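Beta-N-acetylglucosaminidase (Thermotoga maritima, PDB 3WO8) probably catalyses the hydrolytic release of terminal non-reducing N-acetyl-D-hexosamine residues from N-acetyl-beta-D-hexosaminides, as a member of glycosyl hydrolase family 3. Local coordinates at residues 437-442 with 447-452; 196-201 with 245-250. All blocks are in the same frame, centred on the assembly; numbering follows the deposited sequence.

In the fold
The two contacts lie in different domains. Interaction 2 comes first along the chain and belongs to the TIM-barrel domain, where it joins helices 194-199 and 236-247 at the surface. Interaction 1 follows in the C-terminal domain, buried beside a mixed sheet, where Y437 and V439 of strand 435-439 meet F449 and R452 of the loop leading to strand 453-456. Their centres are about 66 Å apart, on opposite sides of the chain's centre, and their nearest atoms stay about 47 Å from each other, so each contact lies wholly within its own domain. Segment 437-442 also reaches the dimer interface: R441 forms a salt bridge with D139 of the second subunit, whereas no other chain of the assembly touches the segments of interaction 2.

Interaction 1: residues 437-442 with 447-452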
ATOM      1  N   TYR B 437     -23.193  -2.444 -23.263  1.00 41.26           N
ATOM      2  CA  TYR B 437     -22.862  -3.585 -22.473  1.00 40.97           C
ATOM      3  C   TYR B 437     -21.371  -3.484 -22.150  1.00 41.48           C
ATOM      4  O   TYR B 437     -20.569  -3.175 -23.033  1.00 41.03           O
ATOM      5  CB  TYR B 437     -23.190  -4.822 -23.255  1.00 40.44           C
ATOM      6  CG  TYR B 437     -24.673  -5.012 -23.454  1.00 42.26           C
ATOM      7  CD1 TYR B 437     -25.427  -5.690 -22.519  1.00 43.07           C
ATOM      8  CD2 TYR B 437     -25.319  -4.510 -24.568  1.00 40.91           C
ATOM      9  CE1 TYR B 437     -26.781  -5.885 -22.688  1.00 44.45           C
ATOM     10  CE2 TYR B 437     -26.681  -4.700 -24.740  1.00 39.74           C
ATOM     11  CZ  TYR B 437     -27.392  -5.399 -23.807  1.00 41.00           C
ATOM     12  OH  TYR B 437     -28.724  -5.621 -23.949  1.00 41.33           O
ATOM     13  N   PHE B 438     -21.007  -3.630 -20.873  1.00 41.24           N
ATOM     14  CA  PHE B 438     -19.594  -3.696 -20.501  1.00 40.71           C
ATOM     15  C   PHE B 438     -19.291  -5.164 -20.213  1.00 42.75           C
ATOM     16  O   PHE B 438     -19.770  -5.722 -19.210  1.00 40.97           O
ATOM     17  CB  PHE B 438     -19.292  -2.843 -19.293  1.00 36.00           C
ATOM     18  CG  PHE B 438     -19.177  -1.386 -19.571  1.00 31.27           C
ATOM     19  CD1 PHE B 438     -20.273  -0.658 -19.865  1.00 32.11           C
ATOM     20  CD2 PHE B 438     -17.972  -0.740 -19.474  1.00 32.73           C
ATOM     21  CE1 PHE B 438     -20.191   0.706 -20.104  1.00 32.83           C
ATOM     22  CE2 PHE B 438     -17.861   0.627 -19.698  1.00 33.74           C
ATOM     23  CZ  PHE B 438     -18.982   1.358 -20.008  1.00 33.49           C
ATOM     24  N   VAL B 439     -18.540  -5.787 -21.115  1.00 44.02           N
ATOM     25  CA  VAL B 439     -18.081  -7.162 -20.905  1.00 44.77           C
ATOM     26  C   VAL B 439     -16.816  -7.036 -20.059  1.00 41.56           C
ATOM     27  O   VAL B 439     -15.725  -6.622 -20.513  1.00 41.31           O
ATOM     28  CB  VAL B 439     -17.858  -7.926 -22.231  1.00 45.45           C
ATOM     29  CG1 VAL B 439     -17.217  -9.286 -21.979  1.00 46.02           C
ATOM     30  CG2 VAL B 439     -19.186  -8.102 -22.955  1.00 44.30           C
ATOM     31  N   LEU B 440     -17.010  -7.356 -18.794  1.00 40.21           N
ATOM     32  CA  LEU B 440     -16.030  -7.060 -17.751  1.00 40.08           C
ATOM     33  C   LEU B 440     -14.988  -8.138 -17.573  1.00 36.60           C
ATOM     34  O   LEU B 440     -13.851  -7.835 -17.207  1.00 35.06           O
ATOM     35  CB  LEU B 440     -16.753  -6.797 -16.431  1.00 41.41           C
ATOM     36  CG  LEU B 440     -16.838  -5.333 -15.948  1.00 42.36           C
ATOM     37  CD1 LEU B 440     -16.616  -4.248 -17.003  1.00 38.72           C
ATOM     38  CD2 LEU B 440     -18.163  -5.122 -15.240  1.00 43.82           C
ATOM     39  N   ARG B 441     -15.367  -9.376 -17.894  1.00 39.65           N
ATOM     40  CA  ARG B 441     -14.545 -10.539 -17.601  1.00 41.34           C
ATOM     41  C   ARG B 441     -14.153 -11.341 -18.845  1.00 40.13           C
ATOM     42  O   ARG B 441     -13.106 -11.129 -19.454  1.00 47.87           O
ATOM     43  CB  ARG B 441     -15.234 -11.397 -16.535  1.00 40.63           C
ATOM     44  CG  ARG B 441     -15.318 -10.682 -15.193  1.00 41.89           C
ATOM     45  CD  ARG B 441     -16.008 -11.527 -14.162  1.00 48.00           C
ATOM     46  NE  ARG B 441     -15.188 -12.669 -13.761  1.00 55.86           N
ATOM     47  CZ  ARG B 441     -15.108 -13.141 -12.517  1.00 64.82           C
ATOM     48  NH1 ARG B 441     -15.790 -12.547 -11.527  1.00 60.77           N
ATOM     49  NH2 ARG B 441     -14.324 -14.200 -12.256  1.00 65.75           N
ATOM     50  N   ASN B 442     -14.983 -12.275 -19.218  1.00 40.36           N
ATOM     51  CA  ASN B 442     -14.635 -13.173 -20.293  1.00 40.60           C
ATOM     52  C   ASN B 442     -15.023 -12.599 -21.630  1.00 40.20           C
ATOM     53  O   ASN B 442     -16.198 -12.457 -21.911  1.00 43.50           O
ATOM     54  CB  ASN B 442     -15.381 -14.468 -20.083  1.00 47.05           C
ATOM     55  CG  ASN B 442     -14.828 -15.611 -20.927  1.00 48.12           C
ATOM     56  OD1 ASN B 442     -14.141 -15.415 -21.933  1.00 39.14           O
ATOM     57  ND2 ASN B 442     -15.129 -16.819 -20.497  1.00 46.67           N
ATOM     58  N   ARG B 447     -19.868 -12.585 -28.017  1.00 77.69           N
ATOM     59  CA  ARG B 447     -20.619 -13.217 -29.107  1.00 90.66           C
ATOM     60  C   ARG B 447     -22.129 -12.964 -28.981  1.00 91.61           C
ATOM     61  O   ARG B 447     -22.794 -12.629 -29.971  1.00 95.75           O
ATOM     62  CB  ARG B 447     -20.317 -14.718 -29.188  1.00 98.48           C
ATOM     63  CG  ARG B 447     -21.017 -15.561 -28.134  1.00107.50           C
ATOM     64  CD  ARG B 447     -20.124 -16.660 -27.624  1.00113.98           C
ATOM     65  NE  ARG B 447     -19.914 -17.739 -28.594  1.00125.80           N
ATOM     66  CZ  ARG B 447     -20.595 -18.884 -28.629  1.00128.22           C
ATOM     67  NH1 ARG B 447     -21.569 -19.134 -27.751  1.00130.64           N
ATOM     68  NH2 ARG B 447     -20.292 -19.794 -29.548  1.00123.98           N
ATOM     69  N   TYR B 448     -22.637 -13.072 -27.754  1.00 85.08           N
ATOM     70  CA  TYR B 448     -24.055 -12.922 -27.463  1.00 79.51           C
ATOM     71  C   TYR B 448     -24.618 -11.563 -27.902  1.00 73.87           C
ATOM     72  O   TYR B 448     -25.753 -11.458 -28.367  1.00 71.93           O
ATOM     73  CB  TYR B 448     -24.264 -13.036 -25.978  1.00 80.00           C
ATOM     74  CG  TYR B 448     -23.940 -14.378 -25.394  1.00 86.69           C
ATOM     75  CD1 TYR B 448     -24.762 -15.474 -25.631  1.00 91.84           C
ATOM     76  CD2 TYR B 448     -22.853 -14.546 -24.554  1.00 85.76           C
ATOM     77  CE1 TYR B 448     -24.500 -16.711 -25.054  1.00 92.33           C
ATOM     78  CE2 TYR B 448     -22.576 -15.776 -23.980  1.00 92.53           C
ATOM     79  CZ  TYR B 448     -23.403 -16.866 -24.222  1.00 91.84           C
ATOM     80  OH  TYR B 448     -23.137 -18.100 -23.638  1.00 75.19           O
ATOM     81  N   PHE B 449     -23.808 -10.530 -27.749  1.00 65.91           N
ATOM     82  CA  PHE B 449     -24.237  -9.172 -28.003  1.00 65.47           C
ATOM     83  C   PHE B 449     -23.792  -8.738 -29.360  1.00 69.82           C
ATOM     84  O   PHE B 449     -23.103  -7.748 -29.512  1.00 66.66           O
ATOM     85  CB  PHE B 449     -23.716  -8.261 -26.896  1.00 65.97           C
ATOM     86  CG  PHE B 449     -24.092  -8.756 -25.538  1.00 61.08           C
ATOM     87  CD1 PHE B 449     -25.421  -8.781 -25.144  1.00 58.36           C
ATOM     88  CD2 PHE B 449     -23.137  -9.296 -24.703  1.00 62.18           C
ATOM     89  CE1 PHE B 449     -25.786  -9.294 -23.913  1.00 63.62           C
ATOM     90  CE2 PHE B 449     -23.488  -9.810 -23.463  1.00 66.39           C
ATOM     91  CZ  PHE B 449     -24.816  -9.804 -23.063  1.00 66.65           C
ATOM     92  N   GLU B 450     -24.239  -9.497 -30.350  1.00 86.38           N
ATOM     93  CA  GLU B 450     -23.867  -9.277 -31.741  1.00 95.59           C
ATOM     94  C   GLU B 450     -24.403  -7.943 -32.266  1.00 90.08           C
ATOM     95  O   GLU B 450     -25.613  -7.677 -32.172  1.00 87.71           O
ATOM     96  CB  GLU B 450     -24.405 -10.439 -32.604  1.00108.85           C
ATOM     97  CG  GLU B 450     -24.550 -10.143 -34.106  1.00116.28           C
ATOM     98  CD  GLU B 450     -25.998  -9.934 -34.568  1.00109.15           C
ATOM     99  OE1 GLU B 450     -26.444 -10.700 -35.438  1.00 96.41           O
ATOM    100  OE2 GLU B 450     -26.702  -9.024 -34.077  1.00110.75           O
ATOM    101  N   GLY B 451     -23.505  -7.116 -32.809  1.00 76.68           N
ATOM    102  CA  GLY B 451     -23.908  -5.870 -33.476  1.00 75.07           C
ATOM    103  C   GLY B 451     -24.259  -4.737 -32.520  1.00 77.93           C
ATOM    104  O   GLY B 451     -24.232  -3.545 -32.911  1.00 76.26           O
ATOM    105  N   ARG B 452     -24.575  -5.105 -31.268  1.00 69.05           N
ATOM    106  CA  ARG B 452     -24.789  -4.149 -30.175  1.00 65.04           C
ATOM    107  C   ARG B 452     -23.537  -3.325 -29.807  1.00 63.58           C
ATOM    108  O   ARG B 452     -22.425  -3.538 -30.338  1.00 63.91           O
ATOM    109  CB  ARG B 452     -25.337  -4.863 -28.951  1.00 59.79           C
ATOM    110  CG  ARG B 452     -26.542  -5.711 -29.298  1.00 66.46           C
ATOM    111  CD  ARG B 452     -27.579  -5.769 -28.189  1.00 70.64           C
ATOM    112  NE  ARG B 452     -28.774  -6.508 -28.599  1.00 72.05           N
ATOM    113  CZ  ARG B 452     -29.966  -6.450 -28.001  1.00 77.48           C
ATOM    114  NH1 ARG B 452     -30.190  -5.676 -26.942  1.00 78.43           N
ATOM    115  NH2 ARG B 452     -30.958  -7.182 -28.475  1.00 82.69           N
TER
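NH1 of R452 donates hydrogen bonds to the carbonyl oxygens of L428 and L430, and Y437 OH lies 3.3 Å from this same NH1. Lower on the side chain, R452 CD packs obliquely against the Y437 ring, 3.7 Å from CE2, while the guanidinium plane stands 67° from that of the ring. F449 covers one face of Y437 in an offset stack, with centroids 4.4 Å apart and planes inclined by 18°; its CD1 sits over the centre of the tyrosine ring. The opposite face of F449 receives Y448 CB, so the phenyl group is sandwiched between Y437 and its own chain neighbour. With CG beside the backbone N and opposite the carbonyl carbon (chi1 -68°), the Y437 ring lies against F449. An alanine in place of Y437 would probably leave one face of F449 without its stacking partner and open a gap beside the aliphatic part of R452. V439 CG2 adds a looser apolar contact, 4.5 Å from F449 CD2. The contact lies where the chain passes from strand 435-439 to its parallel neighbour 453-456; Y437 is backbone-bonded to K453 and V455, and F449 also packs on I454 and on H427 and L428 of helix 421-429.

Interaction 2: residues 196-201 with 245-250; sequences KLWEED and EKIGFD
K246 reaches across to W198 in a cation-pi contact that bridges two helices on the outside of the TIM barrel, the last turn of 236-247 and the end of 194-199. The two side chains approach from opposite directions. The K246 chain is extended through chi2 and chi3, so its methylenes run out over the indole, and CD comes within 3.6 Å of W198 CZ3. CE lies 4.0 Å from the centroid of the six-membered ring in a CH-pi contact, almost on the ring normal. A bend at the last torsion (chi4 -44°) then places NZ over the same ring, where the ammonium group is 3.6 Å from the centroid and 21° off the normal. A chi1 of -175° sets W198 CG opposite its backbone N and brings the far end of the indole to helix 236-247. It is a surface contact, and both K246 and I247 touch a crystal neighbour, so the lattice may influence their positions. I247 meets the indole less closely and obliquely: its CG1 approaches CH2 of W198 at 4.1 Å, adding an apolar contact alongside the charged one. G248, with positive phi, is the first residue to leave helical backbone angles. F249 then folds back on the helix, packing on L243 and joined to it by a backbone hydrogen bond. The W198 indole also touches V242 of helix 236-247, and R206 makes a second cation-pi contact with it while its NH2 is hydrogen-bonded to W198 O. Across the segments the closest approach is at the rim of the indole, where K246 NZ stands 3.4 Å from W198 CZ2.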
ATOM      1  N   LYS B 196      20.038  31.387  20.810  1.00 68.95           N
ATOM      2  CA  LYS B 196      19.315  30.172  21.191  1.00 65.10           C
ATOM      3  C   LYS B 196      18.849  29.446  19.931  1.00 58.14           C
ATOM      4  O   LYS B 196      19.051  28.238  19.805  1.00 55.81           O
ATOM      5  CB  LYS B 196      18.125  30.486  22.095  1.00 67.55           C
ATOM      6  CG  LYS B 196      18.322  30.107  23.555  1.00 71.79           C
ATOM      7  CD  LYS B 196      16.974  29.814  24.220  1.00 75.34           C
ATOM      8  CE  LYS B 196      17.055  28.687  25.248  1.00 76.84           C
ATOM      9  NZ  LYS B 196      15.809  27.861  25.283  1.00 73.28           N
ATOM     10  N   LEU B 197      18.254  30.198  19.008  1.00 48.64           N
ATOM     11  CA  LEU B 197      17.898  29.689  17.678  1.00 56.64           C
ATOM     12  C   LEU B 197      18.984  28.928  16.961  1.00 61.12           C
ATOM     13  O   LEU B 197      18.765  27.809  16.464  1.00 63.00           O
ATOM     14  CB  LEU B 197      17.518  30.820  16.736  1.00 60.46           C
ATOM     15  CG  LEU B 197      16.019  30.956  16.466  1.00 69.34           C
ATOM     16  CD1 LEU B 197      15.248  31.207  17.761  1.00 67.81           C
ATOM     17  CD2 LEU B 197      15.764  32.052  15.426  1.00 69.74           C
ATOM     18  N   TRP B 198      20.138  29.577  16.859  1.00 61.44           N
ATOM     19  CA  TRP B 198      21.280  29.040  16.122  1.00 54.34           C
ATOM     20  C   TRP B 198      21.769  27.762  16.784  1.00 50.25           C
ATOM     21  O   TRP B 198      22.004  26.761  16.126  1.00 49.29           O
ATOM     22  CB  TRP B 198      22.401  30.084  16.049  1.00 49.67           C
ATOM     23  CG  TRP B 198      23.521  29.621  15.218  1.00 46.07           C
ATOM     24  CD1 TRP B 198      24.697  29.111  15.666  1.00 42.89           C
ATOM     25  CD2 TRP B 198      23.557  29.540  13.782  1.00 44.31           C
ATOM     26  NE1 TRP B 198      25.478  28.744  14.598  1.00 45.03           N
ATOM     27  CE2 TRP B 198      24.800  28.992  13.431  1.00 44.05           C
ATOM     28  CE3 TRP B 198      22.658  29.878  12.759  1.00 48.03           C
ATOM     29  CZ2 TRP B 198      25.183  28.779  12.095  1.00 47.48           C
ATOM     30  CZ3 TRP B 198      23.042  29.658  11.404  1.00 47.12           C
ATOM     31  CH2 TRP B 198      24.294  29.129  11.097  1.00 46.49           C
ATOM     32  N   GLU B 199      21.882  27.819  18.096  1.00 50.54           N
ATOM     33  CA  GLU B 199      22.256  26.672  18.909  1.00 55.90           C
ATOM     34  C   GLU B 199      21.251  25.535  18.972  1.00 52.70           C
ATOM     35  O   GLU B 199      21.645  24.397  19.171  1.00 51.07           O
ATOM     36  CB  GLU B 199      22.503  27.123  20.344  1.00 61.52           C
ATOM     37  CG  GLU B 199      23.725  27.999  20.490  1.00 69.22           C
ATOM     38  CD  GLU B 199      24.015  28.342  21.931  1.00 76.65           C
ATOM     39  OE1 GLU B 199      23.088  28.778  22.655  1.00 79.34           O
ATOM     40  OE2 GLU B 199      25.180  28.171  22.326  1.00 78.44           O
ATOM     41  N   GLU B 200      19.954  25.834  18.891  1.00 57.89           N
ATOM     42  CA  GLU B 200      18.912  24.788  19.084  1.00 56.24           C
ATOM     43  C   GLU B 200      18.144  24.439  17.797  1.00 53.88           C
ATOM     44  O   GLU B 200      18.475  23.491  17.113  1.00 47.23           O
ATOM     45  CB  GLU B 200      17.966  25.202  20.201  1.00 58.61           C
ATOM     46  CG  GLU B 200      18.609  25.124  21.576  1.00 59.40           C
ATOM     47  CD  GLU B 200      17.878  25.923  22.636  1.00 64.22           C
ATOM     48  OE1 GLU B 200      16.635  26.034  22.582  1.00 59.98           O
ATOM     49  OE2 GLU B 200      18.565  26.436  23.543  1.00 72.24           O
ATOM     50  N   ASP B 201      17.174  25.256  17.435  1.00 53.51           N
ATOM     51  CA  ASP B 201      16.273  24.961  16.311  1.00 55.65           C
ATOM     52  C   ASP B 201      16.948  24.795  14.943  1.00 55.28           C
ATOM     53  O   ASP B 201      16.484  24.012  14.099  1.00 49.77           O
ATOM     54  CB  ASP B 201      15.197  26.059  16.200  1.00 58.16           C
ATOM     55  CG  ASP B 201      14.462  26.275  17.507  1.00 59.41           C
ATOM     56  OD1 ASP B 201      15.139  26.614  18.521  1.00 59.58           O
ATOM     57  OD2 ASP B 201      13.220  26.064  17.522  1.00 64.76           O
ATOM     58  N   GLU B 245      23.336  32.618   2.847  1.00 48.17           N
ATOM     59  CA  GLU B 245      24.686  33.155   3.124  1.00 49.88           C
ATOM     60  C   GLU B 245      25.303  32.497   4.330  1.00 52.37           C
ATOM     61  O   GLU B 245      26.336  31.831   4.221  1.00 62.71           O
ATOM     62  CB  GLU B 245      24.686  34.690   3.314  1.00 47.68           C
ATOM     63  CG  GLU B 245      24.150  35.431   2.094  1.00 50.79           C
ATOM     64  CD  GLU B 245      24.145  36.948   2.201  1.00 52.19           C
ATOM     65  OE1 GLU B 245      24.031  37.522   3.309  1.00 57.13           O
ATOM     66  OE2 GLU B 245      24.223  37.579   1.132  1.00 50.87           O
ATOM     67  N   LYS B 246      24.698  32.685   5.489  1.00 48.38           N
ATOM     68  CA  LYS B 246      25.315  32.181   6.694  1.00 50.02           C
ATOM     69  C   LYS B 246      25.500  30.655   6.622  1.00 55.20           C
ATOM     70  O   LYS B 246      26.578  30.158   6.907  1.00 56.88           O
ATOM     71  CB  LYS B 246      24.525  32.582   7.926  1.00 47.64           C
ATOM     72  CG  LYS B 246      25.316  32.419   9.193  1.00 47.51           C
ATOM     73  CD  LYS B 246      24.473  32.784  10.397  1.00 52.38           C
ATOM     74  CE  LYS B 246      25.313  32.993  11.647  1.00 56.01           C
ATOM     75  NZ  LYS B 246      26.358  31.932  11.821  1.00 58.74           N
ATOM     76  N   ILE B 247      24.466  29.925   6.213  1.00 60.33           N
ATOM     77  CA  ILE B 247      24.534  28.452   6.178  1.00 56.00           C
ATOM     78  C   ILE B 247      25.241  27.959   4.937  1.00 49.28           C
ATOM     79  O   ILE B 247      26.044  27.027   5.005  1.00 51.60           O
ATOM     80  CB  ILE B 247      23.136  27.804   6.218  1.00 55.90           C
ATOM     81  CG1 ILE B 247      22.656  27.708   7.661  1.00 59.67           C
ATOM     82  CG2 ILE B 247      23.176  26.405   5.601  1.00 52.91           C
ATOM     83  CD1 ILE B 247      21.153  27.589   7.794  1.00 62.38           C
ATOM     84  N   GLY B 248      24.899  28.560   3.809  1.00 43.31           N
ATOM     85  CA  GLY B 248      25.529  28.233   2.553  1.00 44.18           C
ATOM     86  C   GLY B 248      24.630  27.696   1.470  1.00 47.73           C
ATOM     87  O   GLY B 248      25.081  27.460   0.340  1.00 57.13           O
ATOM     88  N   PHE B 249      23.352  27.537   1.795  1.00 48.33           N
ATOM     89  CA  PHE B 249      22.464  26.716   1.007  1.00 43.33           C
ATOM     90  C   PHE B 249      22.008  27.438  -0.234  1.00 42.87           C
ATOM     91  O   PHE B 249      21.330  28.439  -0.120  1.00 44.65           O
ATOM     92  CB  PHE B 249      21.253  26.314   1.854  1.00 46.24           C
ATOM     93  CG  PHE B 249      20.228  25.530   1.085  1.00 46.04           C
ATOM     94  CD1 PHE B 249      20.510  24.248   0.660  1.00 44.70           C
ATOM     95  CD2 PHE B 249      19.014  26.099   0.740  1.00 45.84           C
ATOM     96  CE1 PHE B 249      19.606  23.537  -0.089  1.00 47.63           C
ATOM     97  CE2 PHE B 249      18.108  25.401  -0.014  1.00 46.79           C
ATOM     98  CZ  PHE B 249      18.394  24.112  -0.412  1.00 50.58           C
ATOM     99  N   ASP B 250      22.350  26.921  -1.411  1.00 43.36           N
ATOM    100  CA  ASP B 250      21.923  27.551  -2.677  1.00 50.67           C
ATOM    101  C   ASP B 250      20.945  26.708  -3.483  1.00 50.53           C
ATOM    102  O   ASP B 250      20.689  26.986  -4.664  1.00 43.87           O
ATOM    103  CB  ASP B 250      23.123  27.922  -3.552  1.00 61.48           C
ATOM    104  CG  ASP B 250      23.875  26.720  -4.049  1.00 66.40           C
ATOM    105  OD1 ASP B 250      23.797  25.676  -3.380  1.00 73.21           O
ATOM    106  OD2 ASP B 250      24.555  26.826  -5.091  1.00 73.39           O
TER